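Local atomic coordinates of putative uncharacterized protein (Leishmania major, PDB entry 3M3I), a protein that is of unknown function but belongs to the cupin superfamily and assembles as a pair of chains, each built around a beta-barrel of antiparallel strands. Residues Leu94-Leu98 and Tyr148-Gly152; Asp50-Gly54 and Leu78-Glu82; Phe65-Pro69 and Gly170-Val174. All coordinates share one frame; numbering follows the deposited sequence.

Followed from its N terminus, the chain of this cupin-family protein first meets contact 2 at the turn Asp50-Gly54, then opens contact 3 with Phe65-Pro69. Leu78-Glu82 closes contact 2 while contact 3 is still open, so these two cross. Leu94-Leu98 and Tyr148-Gly152 next open and close contact 1, wholly within the long excursion that ends when Gly170-Val174 completes contact 3. Contact 3 pairs neighbouring strands of one sheet, contact 1 packs that sheet against the other, and contact 2 fastens a turn to the approach of strand 81-87. Contacts 1 and 2 touch, with a probable hydrogen bond from Val150 N to Glu82 O (2.7 Å).

Contact 1 of 3, residues Leu94-Leu98 and Tyr148-Gly152; sequences LHVIL and YTVPG
The Tyr148 ring is met obliquely by two methyl groups of the strand across from it: Leu94 CD1, 3.7 Å from Tyr148 CD2, and Val96 CG2, 4.3 Å from Tyr148 CE2. At the edge of the ring, in its plane, lies CG2 of Val150 from the same strand, and Arg106 adds a cation-pi interaction. With CG turned anti to the backbone N (chi1 175°), the tyrosine reaches toward the facing strand, where the leucine branch slants across it. Val150 comes next: its CG1 meets Val96 CG1 at 4.2 Å, while its CG2 reaches Leu94 CD1 at 4.3 Å. At the far end the CB of Leu98 does not aim directly at the other segment, but the CD2 branch bends back to it and comes to 3.8 Å from Pro151 CD, beside CG. Every touching residue is buried, and the attraction between them is apolar. Trp84 closes over Leu94 and Val150, and Val134 over Tyr148. The strand axes stay 9.5 Å apart and run at 47° to one another, too far for backbone pairing, so side chains fill the space between. Such packing of two antiparallel sheets, face against face, is consistent with the interior of the beta-barrel of cupins, the double-stranded beta-helix.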
# COMPACT_ATOMS: atom_id res chain seq x y z
N LEU A 94 -12.96 5.31 7.72
CA LEU A 94 -13.05 6.01 6.46
C LEU A 94 -14.52 6.29 6.21
O LEU A 94 -15.36 5.40 6.35
CB LEU A 94 -12.50 5.14 5.32
CG LEU A 94 -11.01 5.19 5.03
CD1 LEU A 94 -10.62 4.06 4.10
CD2 LEU A 94 -10.69 6.54 4.39
N HIS A 95 -14.82 7.53 5.85
CA HIS A 95 -16.17 7.97 5.57
C HIS A 95 -16.24 8.23 4.08
O HIS A 95 -15.76 9.27 3.63
CB HIS A 95 -16.48 9.26 6.34
CG HIS A 95 -16.34 9.12 7.83
ND1 HIS A 95 -17.39 9.29 8.70
CD2 HIS A 95 -15.26 8.84 8.59
CE1 HIS A 95 -16.96 9.11 9.94
NE2 HIS A 95 -15.67 8.83 9.90
N VAL A 96 -16.82 7.32 3.32
CA VAL A 96 -16.75 7.37 1.85
C VAL A 96 -18.14 7.60 1.24
O VAL A 96 -19.01 6.75 1.36
CB VAL A 96 -16.17 6.05 1.29
CG1 VAL A 96 -16.04 6.11 -0.22
CG2 VAL A 96 -14.81 5.74 1.91
N ILE A 97 -18.35 8.74 0.58
CA ILE A 97 -19.55 8.93 -0.22
C ILE A 97 -19.17 8.66 -1.67
O ILE A 97 -18.36 9.37 -2.24
CB ILE A 97 -20.14 10.35 -0.09
CG1 ILE A 97 -20.27 10.78 1.38
CG2 ILE A 97 -21.50 10.40 -0.79
CD1 ILE A 97 -20.33 12.28 1.59
N LEU A 98 -19.72 7.61 -2.26
CA LEU A 98 -19.33 7.20 -3.62
C LEU A 98 -20.09 8.03 -4.63
O LEU A 98 -21.24 8.35 -4.39
CB LEU A 98 -19.64 5.72 -3.85
CG LEU A 98 -19.10 4.70 -2.86
CD1 LEU A 98 -19.77 3.35 -3.13
CD2 LEU A 98 -17.58 4.57 -2.95
N TYR A 148 -7.89 -1.16 1.78
CA TYR A 148 -9.13 -0.71 1.17
C TYR A 148 -8.84 0.45 0.21
O TYR A 148 -7.96 1.27 0.48
CB TYR A 148 -10.13 -0.27 2.23
CG TYR A 148 -11.39 0.32 1.65
CD1 TYR A 148 -12.49 -0.48 1.34
CD2 TYR A 148 -11.46 1.68 1.36
CE1 TYR A 148 -13.65 0.07 0.79
CE2 TYR A 148 -12.61 2.23 0.82
CZ TYR A 148 -13.69 1.42 0.53
OH TYR A 148 -14.81 2.00 -0.01
N THR A 149 -9.60 0.50 -0.88
CA THR A 149 -9.40 1.46 -1.97
C THR A 149 -10.60 2.39 -2.12
O THR A 149 -11.72 1.94 -2.34
CB THR A 149 -9.16 0.74 -3.32
OG1 THR A 149 -7.92 0.05 -3.26
CG2 THR A 149 -9.10 1.73 -4.47
N VAL A 150 -10.35 3.70 -2.02
CA VAL A 150 -11.38 4.71 -2.14
C VAL A 150 -11.46 5.05 -3.62
O VAL A 150 -10.48 5.52 -4.18
CB VAL A 150 -11.04 5.97 -1.32
CG1 VAL A 150 -12.12 7.03 -1.48
CG2 VAL A 150 -10.87 5.61 0.15
N PRO A 151 -12.61 4.78 -4.28
CA PRO A 151 -12.61 4.99 -5.72
C PRO A 151 -12.50 6.46 -6.08
O PRO A 151 -13.03 7.31 -5.36
CB PRO A 151 -13.95 4.41 -6.17
CG PRO A 151 -14.39 3.51 -5.04
CD PRO A 151 -13.88 4.19 -3.81
N GLY A 152 -11.79 6.76 -7.17
CA GLY A 152 -11.72 8.11 -7.71
C GLY A 152 -13.12 8.68 -7.91
O GLY A 152 -14.01 8.00 -8.39

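Contact 2 of 3, residues Asp50-Gly54 and Leu78-Glu82; sequences DNEEG and LCSDE
Glu52 reaches Ser80 by a bend: CG stands beside the backbone N (chi1 -69°), and a turn at chi2 (83°) brings the carboxylate round to the serine. It projects from a type I beta turn, Asn51 to Gly54, that also holds an Asx turn, Asn51 OD1 accepting from Glu53 N at 3.0 Å through a bent N-H...O angle of 139°. Asn55 N bonds the same oxygen, so two backbone N-H groups hold it, one in the turn and one just after. Across the contact, Ser80 OG lies 3.0 Å from Glu52 OE1, a possible hydrogen bond; the serine proton may instead go to Pro180 O, a weak alternative. Cys79 sits against the turn: its SG is 3.5 Å from Glu53 OE1 and 3.7 Å from Asn51 ND2. Asp81 turns its carboxylate to Gly152 N and to Tyr60 OH of the second subunit, while its OD2 stays 5.1 Å from Glu52 OE2. His47 of that subunit packs on Glu52, placing the turn beside the dimer interface. Water completes the seam. One molecule donates to Ser80 OG and accepts weakly from Asn51 ND2; the other donates to Glu52 OE2 at 2.7 Å and accepts from Asp81 N at 3.0 Å.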
# COMPACT_ATOMS: atom_id res chain seq x y z
N ASP A 50 -1.21 8.89 -18.42
CA ASP A 50 -2.40 9.72 -18.53
C ASP A 50 -3.45 9.26 -17.50
O ASP A 50 -3.78 8.06 -17.41
CB ASP A 50 -3.00 9.62 -19.94
CG ASP A 50 -2.20 10.42 -20.99
OD1 ASP A 50 -1.68 11.52 -20.69
OD2 ASP A 50 -2.13 9.95 -22.14
N ASN A 51 -3.95 10.20 -16.72
CA ASN A 51 -4.96 9.88 -15.72
C ASN A 51 -6.40 9.79 -16.30
O ASN A 51 -6.59 9.84 -17.51
CB ASN A 51 -4.88 10.90 -14.57
CG ASN A 51 -5.35 12.25 -14.98
OD1 ASN A 51 -5.69 12.45 -16.16
ND2 ASN A 51 -5.40 13.20 -14.05
N GLU A 52 -7.40 9.65 -15.44
CA GLU A 52 -8.79 9.53 -15.89
C GLU A 52 -9.29 10.74 -16.69
O GLU A 52 -10.27 10.63 -17.41
CB GLU A 52 -9.73 9.30 -14.70
CG GLU A 52 -9.58 7.94 -14.01
CD GLU A 52 -8.45 7.87 -12.99
OE1 GLU A 52 -7.57 8.77 -12.97
OE2 GLU A 52 -8.43 6.89 -12.21
N GLU A 53 -8.63 11.90 -16.55
CA GLU A 53 -9.08 13.15 -17.19
C GLU A 53 -8.15 13.64 -18.31
O GLU A 53 -8.31 14.75 -18.79
CB GLU A 53 -9.23 14.27 -16.14
CG GLU A 53 -10.43 14.12 -15.21
CD GLU A 53 -10.33 14.99 -13.94
OE1 GLU A 53 -9.19 15.33 -13.50
OE2 GLU A 53 -11.40 15.34 -13.37
N GLY A 54 -7.18 12.82 -18.71
CA GLY A 54 -6.31 13.17 -19.82
C GLY A 54 -4.92 13.68 -19.44
O GLY A 54 -4.02 13.72 -20.28
N LEU A 78 -10.66 13.31 -4.96
CA LEU A 78 -9.55 13.10 -5.88
C LEU A 78 -10.16 12.74 -7.22
O LEU A 78 -11.37 12.75 -7.36
CB LEU A 78 -8.65 11.96 -5.37
CG LEU A 78 -7.93 12.20 -4.04
CD1 LEU A 78 -7.37 10.91 -3.45
CD2 LEU A 78 -6.80 13.21 -4.18
N CYS A 79 -9.34 12.47 -8.21
CA CYS A 79 -9.84 11.96 -9.48
C CYS A 79 -9.27 10.57 -9.82
O CYS A 79 -9.67 9.98 -10.80
CB CYS A 79 -9.61 12.97 -10.61
SG CYS A 79 -8.13 12.69 -11.54
N SER A 80 -8.35 10.07 -9.00
CA SER A 80 -7.86 8.70 -9.11
C SER A 80 -8.16 7.93 -7.82
O SER A 80 -8.45 8.54 -6.79
CB SER A 80 -6.36 8.72 -9.38
OG SER A 80 -6.07 9.51 -10.51
N ASP A 81 -8.10 6.60 -7.89
CA ASP A 81 -8.28 5.72 -6.73
C ASP A 81 -7.19 5.96 -5.71
O ASP A 81 -6.05 6.23 -6.07
CB ASP A 81 -8.19 4.24 -7.11
CG ASP A 81 -9.27 3.79 -8.06
OD1 ASP A 81 -9.07 2.73 -8.68
OD2 ASP A 81 -10.31 4.46 -8.20
N GLU A 82 -7.52 5.80 -4.44
CA GLU A 82 -6.54 5.86 -3.37
C GLU A 82 -6.67 4.64 -2.44
O GLU A 82 -7.73 4.39 -1.87
CB GLU A 82 -6.70 7.14 -2.59
CG GLU A 82 -5.68 7.28 -1.48
CD GLU A 82 -5.79 8.58 -0.72
OE1 GLU A 82 -6.93 9.00 -0.42
OE2 GLU A 82 -4.73 9.16 -0.43
O HOH W 1 -4.33 11.44 -11.23
O HOH W 2 -7.44 5.16 -10.38

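Contact 3 of 3, residues Phe65-Pro69 and Gly170-Val174; sequences FLCTP and GYSLV
Leu66 rises from the sheet on the face it shares with Leu173. CB and CG, the latter anti to the backbone N (chi1 178°), both lie near Ser172 O, CG at 4.0 Å, and CB is also 4.2 Å from Leu173 CD1, across a non-hydrogen-bonded pair. The CD1 branch approaches the Tyr171 ring obliquely, 4.0 Å from Tyr171 CD1. The two side chains cross at about a right angle. Trp24 of helix 21-27 covers Leu66 and Leu173, and its NE1 bonds to Tyr171 OH. Phe65 and Cys67 point to the opposite face of the sheet. There Phe65 and Val174 run side by side, CG2 of the valine lying at the edge of the ring, near its plane, and 3.8 Å from Phe65 CB; Trp84 meets the phenylalanine from outside the pair. The antiparallel backbones are joined by two hydrogen-bonded pairs. Phe65 and Val174 exchange bonds in both directions, that from Val174 N to Phe65 O measuring 2.8 Å (N-H...O angle 161°); Cys67 and Ser172 do likewise, with Ser172 N to Cys67 O at 3.0 Å. A CA-H...O contact from Leu66 CA to Ser172 O (3.4 Å) fills the interval. Backbone polar atoms thus pair across the strands while mainly apolar groups cover both faces, consistent with hydrogen bonds fixing the register and apolar burial probably holding the pair in place.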
# COMPACT_ATOMS: atom_id res chain seq x y z
N PHE A 65 0.26 8.35 6.10
CA PHE A 65 -0.79 9.20 6.62
C PHE A 65 -1.16 8.81 8.05
O PHE A 65 -1.48 7.66 8.29
CB PHE A 65 -2.03 9.15 5.73
CG PHE A 65 -3.10 10.09 6.15
CD1 PHE A 65 -3.03 11.43 5.83
CD2 PHE A 65 -4.17 9.65 6.91
CE1 PHE A 65 -4.01 12.32 6.23
CE2 PHE A 65 -5.16 10.53 7.31
CZ PHE A 65 -5.07 11.87 6.98
N LEU A 66 -1.12 9.77 8.97
CA LEU A 66 -1.55 9.54 10.36
C LEU A 66 -2.73 10.45 10.70
O LEU A 66 -2.79 11.61 10.28
CB LEU A 66 -0.38 9.70 11.33
CG LEU A 66 -0.58 9.56 12.85
CD1 LEU A 66 0.72 9.15 13.57
CD2 LEU A 66 -1.13 10.85 13.46
N CYS A 67 -3.67 9.91 11.46
CA CYS A 67 -4.94 10.56 11.81
C CYS A 67 -5.09 10.48 13.33
O CYS A 67 -4.70 9.49 13.93
CB CYS A 67 -6.06 9.82 11.10
SG CYS A 67 -7.67 10.63 10.93
N THR A 68 -5.64 11.52 13.95
CA THR A 68 -5.89 11.56 15.39
C THR A 68 -7.34 11.99 15.62
O THR A 68 -8.00 12.44 14.69
CB THR A 68 -4.94 12.54 16.11
OG1 THR A 68 -4.91 13.78 15.40
CG2 THR A 68 -3.52 11.98 16.18
N PRO A 69 -7.85 11.86 16.86
CA PRO A 69 -9.20 12.38 17.13
C PRO A 69 -9.31 13.91 17.02
O PRO A 69 -10.37 14.42 16.64
CB PRO A 69 -9.49 11.90 18.56
CG PRO A 69 -8.54 10.78 18.80
CD PRO A 69 -7.32 11.10 18.01
N GLY A 170 -5.02 6.29 20.43
CA GLY A 170 -5.09 7.74 20.18
C GLY A 170 -4.70 8.18 18.78
O GLY A 170 -4.64 9.38 18.50
N TYR A 171 -4.44 7.23 17.89
CA TYR A 171 -4.04 7.54 16.51
C TYR A 171 -4.23 6.34 15.61
O TYR A 171 -4.48 5.24 16.07
CB TYR A 171 -2.58 7.94 16.46
CG TYR A 171 -1.67 6.75 16.58
CD1 TYR A 171 -1.10 6.16 15.45
CD2 TYR A 171 -1.42 6.18 17.81
CE1 TYR A 171 -0.29 5.05 15.56
CE2 TYR A 171 -0.60 5.07 17.93
CZ TYR A 171 -0.04 4.52 16.80
OH TYR A 171 0.78 3.43 16.93
N SER A 172 -4.06 6.56 14.31
CA SER A 172 -3.99 5.48 13.35
C SER A 172 -3.03 5.84 12.25
O SER A 172 -3.25 6.83 11.56
CB SER A 172 -5.36 5.24 12.74
OG SER A 172 -5.28 4.24 11.76
N LEU A 173 -1.97 5.05 12.08
CA LEU A 173 -0.99 5.27 11.03
C LEU A 173 -1.26 4.32 9.85
O LEU A 173 -1.48 3.13 10.04
CB LEU A 173 0.42 5.05 11.57
CG LEU A 173 1.61 5.07 10.59
CD1 LEU A 173 1.78 6.41 9.91
CD2 LEU A 173 2.89 4.67 11.31
N VAL A 174 -1.26 4.86 8.64
CA VAL A 174 -1.44 4.07 7.44
C VAL A 174 -0.45 4.52 6.38
O VAL A 174 0.29 5.48 6.57
CB VAL A 174 -2.90 4.19 6.84
CG1 VAL A 174 -3.93 3.62 7.78
CG2 VAL A 174 -3.24 5.63 6.49